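Local structure of mitogen-activated protein kinase, putative (Map kinase-like protein) (Leishmania major, 3PG1) at residues I136-H148 and L315-L329. The protein probably binds ATP and phosphorylates serine and threonine residues of target proteins, as expected of a MAP kinase. Numbering follows the deposited sequence.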
loop_
_atom_site.group_PDB
_atom_site.type_symbol
_atom_site.label_atom_id
_atom_site.label_comp_id
_atom_site.label_asym_id
_atom_site.label_seq_id
_atom_site.Cartn_x
_atom_site.Cartn_y
_atom_site.Cartn_z
ATOM N N ILE A 136 0.010 -7.137 18.320
ATOM C CA ILE A 136 1.133 -6.817 17.388
ATOM C C ILE A 136 1.516 -8.038 16.562
ATOM O O ILE A 136 1.782 -7.903 15.364
ATOM C CB ILE A 136 2.366 -6.175 18.096
ATOM C CG1 ILE A 136 1.946 -4.861 18.815
ATOM C CG2 ILE A 136 3.554 -5.908 17.083
ATOM C CD1 ILE A 136 2.960 -4.263 19.824
ATOM N N GLN A 137 1.634 -9.200 17.206
ATOM C CA GLN A 137 2.037 -10.418 16.513
ATOM C C GLN A 137 0.997 -10.768 15.440
ATOM O O GLN A 137 1.332 -11.116 14.298
ATOM C CB GLN A 137 2.219 -11.562 17.533
ATOM C CG GLN A 137 2.729 -12.852 16.880
ATOM C CD GLN A 137 2.322 -14.117 17.619
ATOM O OE1 GLN A 137 3.060 -15.101 17.658
ATOM N NE2 GLN A 137 1.161 -14.120 18.234
ATOM N N TYR A 138 -0.283 -10.666 15.821
ATOM C CA TYR A 138 -1.387 -10.989 14.910
ATOM C C TYR A 138 -1.406 -10.048 13.699
ATOM O O TYR A 138 -1.455 -10.520 12.561
ATOM C CB TYR A 138 -2.726 -10.955 15.673
ATOM C CG TYR A 138 -3.869 -11.446 14.820
ATOM C CD1 TYR A 138 -4.079 -12.806 14.615
ATOM C CD2 TYR A 138 -4.747 -10.549 14.212
ATOM C CE1 TYR A 138 -5.157 -13.263 13.860
ATOM C CE2 TYR A 138 -5.834 -10.997 13.464
ATOM C CZ TYR A 138 -6.029 -12.355 13.288
ATOM O OH TYR A 138 -7.031 -12.813 12.484
ATOM N N PHE A 139 -1.409 -8.731 13.942
ATOM C CA PHE A 139 -1.395 -7.717 12.878
ATOM C C PHE A 139 -0.214 -7.904 11.951
ATOM O O PHE A 139 -0.377 -7.865 10.731
ATOM C CB PHE A 139 -1.345 -6.264 13.470
ATOM C CG PHE A 139 -2.575 -5.764 14.207
ATOM C CD1 PHE A 139 -3.841 -6.255 13.908
ATOM C CD2 PHE A 139 -2.463 -4.819 15.220
ATOM C CE1 PHE A 139 -4.972 -5.805 14.613
ATOM C CE2 PHE A 139 -3.593 -4.370 15.918
ATOM C CZ PHE A 139 -4.837 -4.857 15.605
ATOM N N MET A 140 0.999 -8.075 12.523
ATOM C CA MET A 140 2.232 -8.262 11.738
ATOM C C MET A 140 2.152 -9.522 10.873
ATOM O O MET A 140 2.603 -9.495 9.727
ATOM C CB MET A 140 3.483 -8.336 12.650
ATOM C CG MET A 140 3.917 -6.949 13.202
ATOM S SD MET A 140 4.022 -5.662 11.890
ATOM C CE MET A 140 5.227 -6.368 10.769
ATOM N N TYR A 141 1.563 -10.603 11.414
ATOM C CA TYR A 141 1.452 -11.853 10.649
ATOM C C TYR A 141 0.632 -11.563 9.360
ATOM O O TYR A 141 1.040 -11.954 8.277
ATOM C CB TYR A 141 0.826 -13.000 11.512
ATOM C CG TYR A 141 0.855 -14.360 10.822
ATOM C CD1 TYR A 141 2.067 -14.991 10.528
ATOM C CD2 TYR A 141 -0.320 -15.010 10.462
ATOM C CE1 TYR A 141 2.102 -16.230 9.874
ATOM C CE2 TYR A 141 -0.298 -16.277 9.855
ATOM C CZ TYR A 141 0.919 -16.865 9.533
ATOM O OH TYR A 141 0.962 -18.101 8.904
ATOM N N HIS A 142 -0.503 -10.875 9.501
ATOM C CA HIS A 142 -1.392 -10.558 8.382
ATOM C C HIS A 142 -0.816 -9.512 7.440
ATOM O O HIS A 142 -0.987 -9.617 6.214
ATOM C CB HIS A 142 -2.787 -10.199 8.904
ATOM C CG HIS A 142 -3.532 -11.392 9.439
ATOM N ND1 HIS A 142 -4.523 -12.014 8.696
ATOM C CD2 HIS A 142 -3.371 -12.070 10.599
ATOM C CE1 HIS A 142 -4.945 -13.034 9.432
ATOM N NE2 HIS A 142 -4.281 -13.113 10.582
ATOM N N ILE A 143 -0.107 -8.517 8.000
ATOM C CA ILE A 143 0.596 -7.516 7.168
ATOM C C ILE A 143 1.616 -8.233 6.288
ATOM O O ILE A 143 1.688 -7.944 5.091
ATOM C CB ILE A 143 1.298 -6.396 8.023
ATOM C CG1 ILE A 143 0.269 -5.457 8.724
ATOM C CG2 ILE A 143 2.331 -5.579 7.194
ATOM C CD1 ILE A 143 0.850 -4.708 9.982
ATOM N N LEU A 144 2.429 -9.145 6.874
ATOM C CA LEU A 144 3.461 -9.830 6.081
ATOM C C LEU A 144 2.872 -10.813 5.074
ATOM O O LEU A 144 3.443 -10.992 4.011
ATOM C CB LEU A 144 4.503 -10.502 6.974
ATOM C CG LEU A 144 5.454 -9.509 7.670
ATOM C CD1 LEU A 144 6.241 -10.198 8.798
ATOM C CD2 LEU A 144 6.422 -8.844 6.626
ATOM N N LEU A 145 1.733 -11.426 5.402
ATOM C CA LEU A 145 1.050 -12.324 4.440
ATOM C C LEU A 145 0.529 -11.494 3.251
ATOM O O LEU A 145 0.670 -11.921 2.124
ATOM C CB LEU A 145 -0.114 -13.090 5.096
ATOM C CG LEU A 145 0.279 -14.303 5.940
ATOM C CD1 LEU A 145 -0.957 -14.913 6.611
ATOM C CD2 LEU A 145 1.031 -15.392 5.092
ATOM N N GLY A 146 -0.011 -10.297 3.503
ATOM C CA GLY A 146 -0.465 -9.467 2.389
ATOM C C GLY A 146 0.726 -9.080 1.512
ATOM O O GLY A 146 0.641 -9.176 0.296
ATOM N N LEU A 147 1.872 -8.700 2.117
ATOM C CA LEU A 147 3.087 -8.396 1.323
ATOM C C LEU A 147 3.582 -9.629 0.576
ATOM O O LEU A 147 3.890 -9.540 -0.608
ATOM C CB LEU A 147 4.182 -7.877 2.229
ATOM C CG LEU A 147 3.998 -6.487 2.846
ATOM C CD1 LEU A 147 5.208 -6.166 3.748
ATOM C CD2 LEU A 147 3.806 -5.430 1.761
ATOM N N HIS A 148 3.585 -10.810 1.245
ATOM C CA HIS A 148 4.026 -12.060 0.617
ATOM C C HIS A 148 3.186 -12.307 -0.661
ATOM O O HIS A 148 3.740 -12.662 -1.677
ATOM C CB HIS A 148 3.847 -13.262 1.589
ATOM C CG HIS A 148 4.421 -14.548 1.023
ATOM N ND1 HIS A 148 5.796 -14.735 0.907
ATOM C CD2 HIS A 148 3.786 -15.685 0.625
ATOM C CE1 HIS A 148 5.949 -15.934 0.341
ATOM N NE2 HIS A 148 4.771 -16.560 0.217
ATOM N N LEU A 315 8.055 -14.569 7.958
ATOM C CA LEU A 315 6.871 -15.398 8.307
ATOM C C LEU A 315 7.265 -16.683 9.048
ATOM O O LEU A 315 6.564 -17.076 9.987
ATOM C CB LEU A 315 6.008 -15.703 7.085
ATOM C CG LEU A 315 5.183 -14.452 6.579
ATOM C CD1 LEU A 315 4.747 -14.630 5.140
ATOM C CD2 LEU A 315 3.951 -14.187 7.478
ATOM N N ARG A 316 8.447 -17.266 8.709
ATOM C CA ARG A 316 8.966 -18.484 9.351
ATOM C C ARG A 316 9.761 -18.225 10.621
ATOM O O ARG A 316 10.210 -19.167 11.279
ATOM C CB ARG A 316 9.807 -19.300 8.365
ATOM C CG ARG A 316 8.942 -19.957 7.272
ATOM C CD ARG A 316 9.812 -20.797 6.383
ATOM N NE ARG A 316 9.038 -21.579 5.420
ATOM C CZ ARG A 316 8.509 -22.776 5.664
ATOM N NH1 ARG A 316 8.620 -23.327 6.872
ATOM N NH2 ARG A 316 7.870 -23.429 4.715
ATOM N N HIS A 317 9.923 -16.956 10.981
ATOM C CA HIS A 317 10.681 -16.559 12.136
ATOM C C HIS A 317 9.951 -17.041 13.400
ATOM O O HIS A 317 8.723 -17.012 13.421
ATOM C CB HIS A 317 10.881 -15.010 12.136
ATOM C CG HIS A 317 11.819 -14.501 13.201
ATOM N ND1 HIS A 317 11.432 -14.420 14.540
ATOM C CD2 HIS A 317 13.100 -14.076 13.095
ATOM C CE1 HIS A 317 12.470 -13.917 15.187
ATOM N NE2 HIS A 317 13.490 -13.677 14.359
ATOM N N PRO A 318 10.692 -17.498 14.440
ATOM C CA PRO A 318 10.028 -17.957 15.682
ATOM C C PRO A 318 9.058 -16.955 16.324
ATOM O O PRO A 318 8.154 -17.382 17.022
ATOM C CB PRO A 318 11.189 -18.278 16.643
ATOM C CG PRO A 318 12.405 -18.353 15.793
ATOM C CD PRO A 318 12.166 -17.631 14.502
ATOM N N TYR A 319 9.169 -15.655 16.005
ATOM C CA TYR A 319 8.224 -14.631 16.464
ATOM C C TYR A 319 6.761 -15.004 16.134
ATOM O O TYR A 319 5.861 -14.720 16.920
ATOM C CB TYR A 319 8.579 -13.262 15.853
ATOM C CG TYR A 319 7.602 -12.159 16.226
ATOM C CD1 TYR A 319 7.522 -11.682 17.542
ATOM C CD2 TYR A 319 6.693 -11.659 15.293
ATOM C CE1 TYR A 319 6.582 -10.724 17.907
ATOM C CE2 TYR A 319 5.794 -10.645 15.630
ATOM C CZ TYR A 319 5.736 -10.190 16.943
ATOM O OH TYR A 319 4.877 -9.179 17.281
ATOM N N PHE A 320 6.538 -15.633 14.965
ATOM C CA PHE A 320 5.188 -16.049 14.530
ATOM C C PHE A 320 4.899 -17.492 14.797
ATOM O O PHE A 320 3.872 -17.971 14.332
ATOM C CB PHE A 320 5.018 -15.804 13.008
ATOM C CG PHE A 320 5.104 -14.341 12.675
ATOM C CD1 PHE A 320 6.164 -13.847 11.922
ATOM C CD2 PHE A 320 4.149 -13.445 13.159
ATOM C CE1 PHE A 320 6.243 -12.491 11.609
ATOM C CE2 PHE A 320 4.206 -12.094 12.825
ATOM C CZ PHE A 320 5.262 -11.615 12.058
ATOM N N GLU A 321 5.760 -18.194 15.547
ATOM C CA GLU A 321 5.577 -19.644 15.806
ATOM C C GLU A 321 4.169 -20.075 16.172
ATOM O O GLU A 321 3.672 -21.048 15.596
ATOM C CB GLU A 321 6.574 -20.191 16.843
ATOM C CG GLU A 321 6.720 -21.707 16.771
ATOM C CD GLU A 321 7.915 -22.256 17.533
ATOM O OE1 GLU A 321 9.074 -22.005 17.116
ATOM O OE2 GLU A 321 7.684 -22.939 18.558
ATOM N N SER A 322 3.516 -19.358 17.090
ATOM C CA SER A 322 2.153 -19.711 17.556
ATOM C C SER A 322 1.044 -19.471 16.505
ATOM O O SER A 322 -0.078 -19.929 16.696
ATOM C CB SER A 322 1.810 -18.968 18.853
ATOM O OG SER A 322 1.722 -17.568 18.610
ATOM N N LEU A 323 1.360 -18.769 15.408
ATOM C CA LEU A 323 0.365 -18.418 14.394
ATOM C C LEU A 323 0.624 -19.045 13.051
ATOM O O LEU A 323 -0.309 -19.210 12.259
ATOM C CB LEU A 323 0.370 -16.890 14.188
ATOM C CG LEU A 323 0.025 -15.960 15.402
ATOM C CD1 LEU A 323 -0.072 -14.507 14.918
ATOM C CD2 LEU A 323 -1.303 -16.319 16.091
ATOM N N PHE A 324 1.904 -19.300 12.760
ATOM C CA PHE A 324 2.350 -19.762 11.468
ATOM C C PHE A 324 1.813 -21.091 11.035
ATOM O O PHE A 324 1.762 -22.052 11.799
ATOM C CB PHE A 324 3.898 -19.725 11.361
ATOM C CG PHE A 324 4.458 -20.249 10.063
ATOM C CD1 PHE A 324 4.447 -19.466 8.921
ATOM C CD2 PHE A 324 4.967 -21.543 9.980
ATOM C CE1 PHE A 324 4.949 -19.958 7.713
ATOM C CE2 PHE A 324 5.453 -22.039 8.773
ATOM C CZ PHE A 324 5.484 -21.220 7.655
ATOM N N ASP A 325 1.448 -21.139 9.767
ATOM C CA ASP A 325 1.040 -22.360 9.092
ATOM C C ASP A 325 1.653 -22.271 7.685
ATOM O O ASP A 325 1.435 -21.271 7.010
ATOM C CB ASP A 325 -0.484 -22.494 8.996
ATOM C CG ASP A 325 -0.881 -23.888 8.593
ATOM O OD1 ASP A 325 -1.707 -24.474 9.273
ATOM O OD2 ASP A 325 -0.363 -24.383 7.585
ATOM N N PRO A 326 2.449 -23.270 7.243
ATOM C CA PRO A 326 3.040 -23.200 5.891
ATOM C C PRO A 326 2.012 -22.994 4.785
ATOM O O PRO A 326 2.360 -22.421 3.781
ATOM C CB PRO A 326 3.791 -24.544 5.769
ATOM C CG PRO A 326 3.118 -25.442 6.740
ATOM C CD PRO A 326 2.837 -24.531 7.916
ATOM N N LEU A 327 0.750 -23.435 4.974
ATOM C CA LEU A 327 -0.306 -23.262 3.978
ATOM C C LEU A 327 -0.563 -21.785 3.682
ATOM O O LEU A 327 -0.999 -21.450 2.589
ATOM C CB LEU A 327 -1.602 -23.943 4.445
ATOM C CG LEU A 327 -1.816 -25.353 3.942
ATOM C CD1 LEU A 327 -2.703 -26.099 4.864
ATOM C CD2 LEU A 327 -2.429 -25.365 2.535
ATOM N N ASP A 328 -0.309 -20.889 4.678
ATOM C CA ASP A 328 -0.486 -19.435 4.471
ATOM C C ASP A 328 0.474 -18.895 3.400
ATOM O O ASP A 328 0.179 -17.883 2.757
ATOM C CB ASP A 328 -0.319 -18.679 5.795
ATOM C CG ASP A 328 -1.471 -18.944 6.758
ATOM O OD1 ASP A 328 -2.652 -19.032 6.284
ATOM O OD2 ASP A 328 -1.210 -19.081 7.970
ATOM N N LEU A 329 1.583 -19.595 3.171
ATOM C CA LEU A 329 2.546 -19.177 2.135
ATOM C C LEU A 329 2.079 -19.448 0.694
ATOM O O LEU A 329 2.619 -18.854 -0.242
ATOM C CB LEU A 329 3.950 -19.818 2.369
ATOM C CG LEU A 329 4.617 -19.543 3.739
ATOM C CD1 LEU A 329 5.863 -20.403 3.908
ATOM C CD2 LEU A 329 4.989 -18.034 3.905
#
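With CG swung opposite the backbone N (chi1 -173°), the Tyr141 ring leaves helix 133-152 and reaches into segment 315-329, which begins at the end of helix 311-315, while Phe320, whose CG stands opposite its own carbonyl carbon, drops its ring against the helix backbone. Tyr141 OH is gripped twice: it donates to Asp328 OD2 at 2.6 Å, on the anti side of the carboxylate and near the plane of the tyrosine ring, and it accepts from Asp325 N at 3.2 Å. Over one face of that ring lies Leu323, its CB 4.2 Å from the Tyr141 centroid and nearly above the ring centre, a CH-pi contact. Phe320 meets Tyr141 obliquely, with planes at 49°, and its edge abuts Met140 CB; Leu144 CD1 comes within 3.6 Å of Phe320 CE1. Leu315 fits as a knob among Tyr141, Leu144, Leu145 and His148, its CD2 3.7 Å from Tyr141 CE1. At the far end, His148 NE2 makes a weak, bent bond to Leu329 O (3.2 Å), while His148 ND1 bonds to Thr311. Tyr319 and Phe320 also touch Leu296, so segment 315-329 also packs on helix 291-300 and, through Tyr319 on Met224, on helix 214-229 of the kinase C-lobe. The paired bonds at the phenol fix the direction of its hydroxyl, and donation to the carboxylate would be expected to favour the ionised form of Asp328.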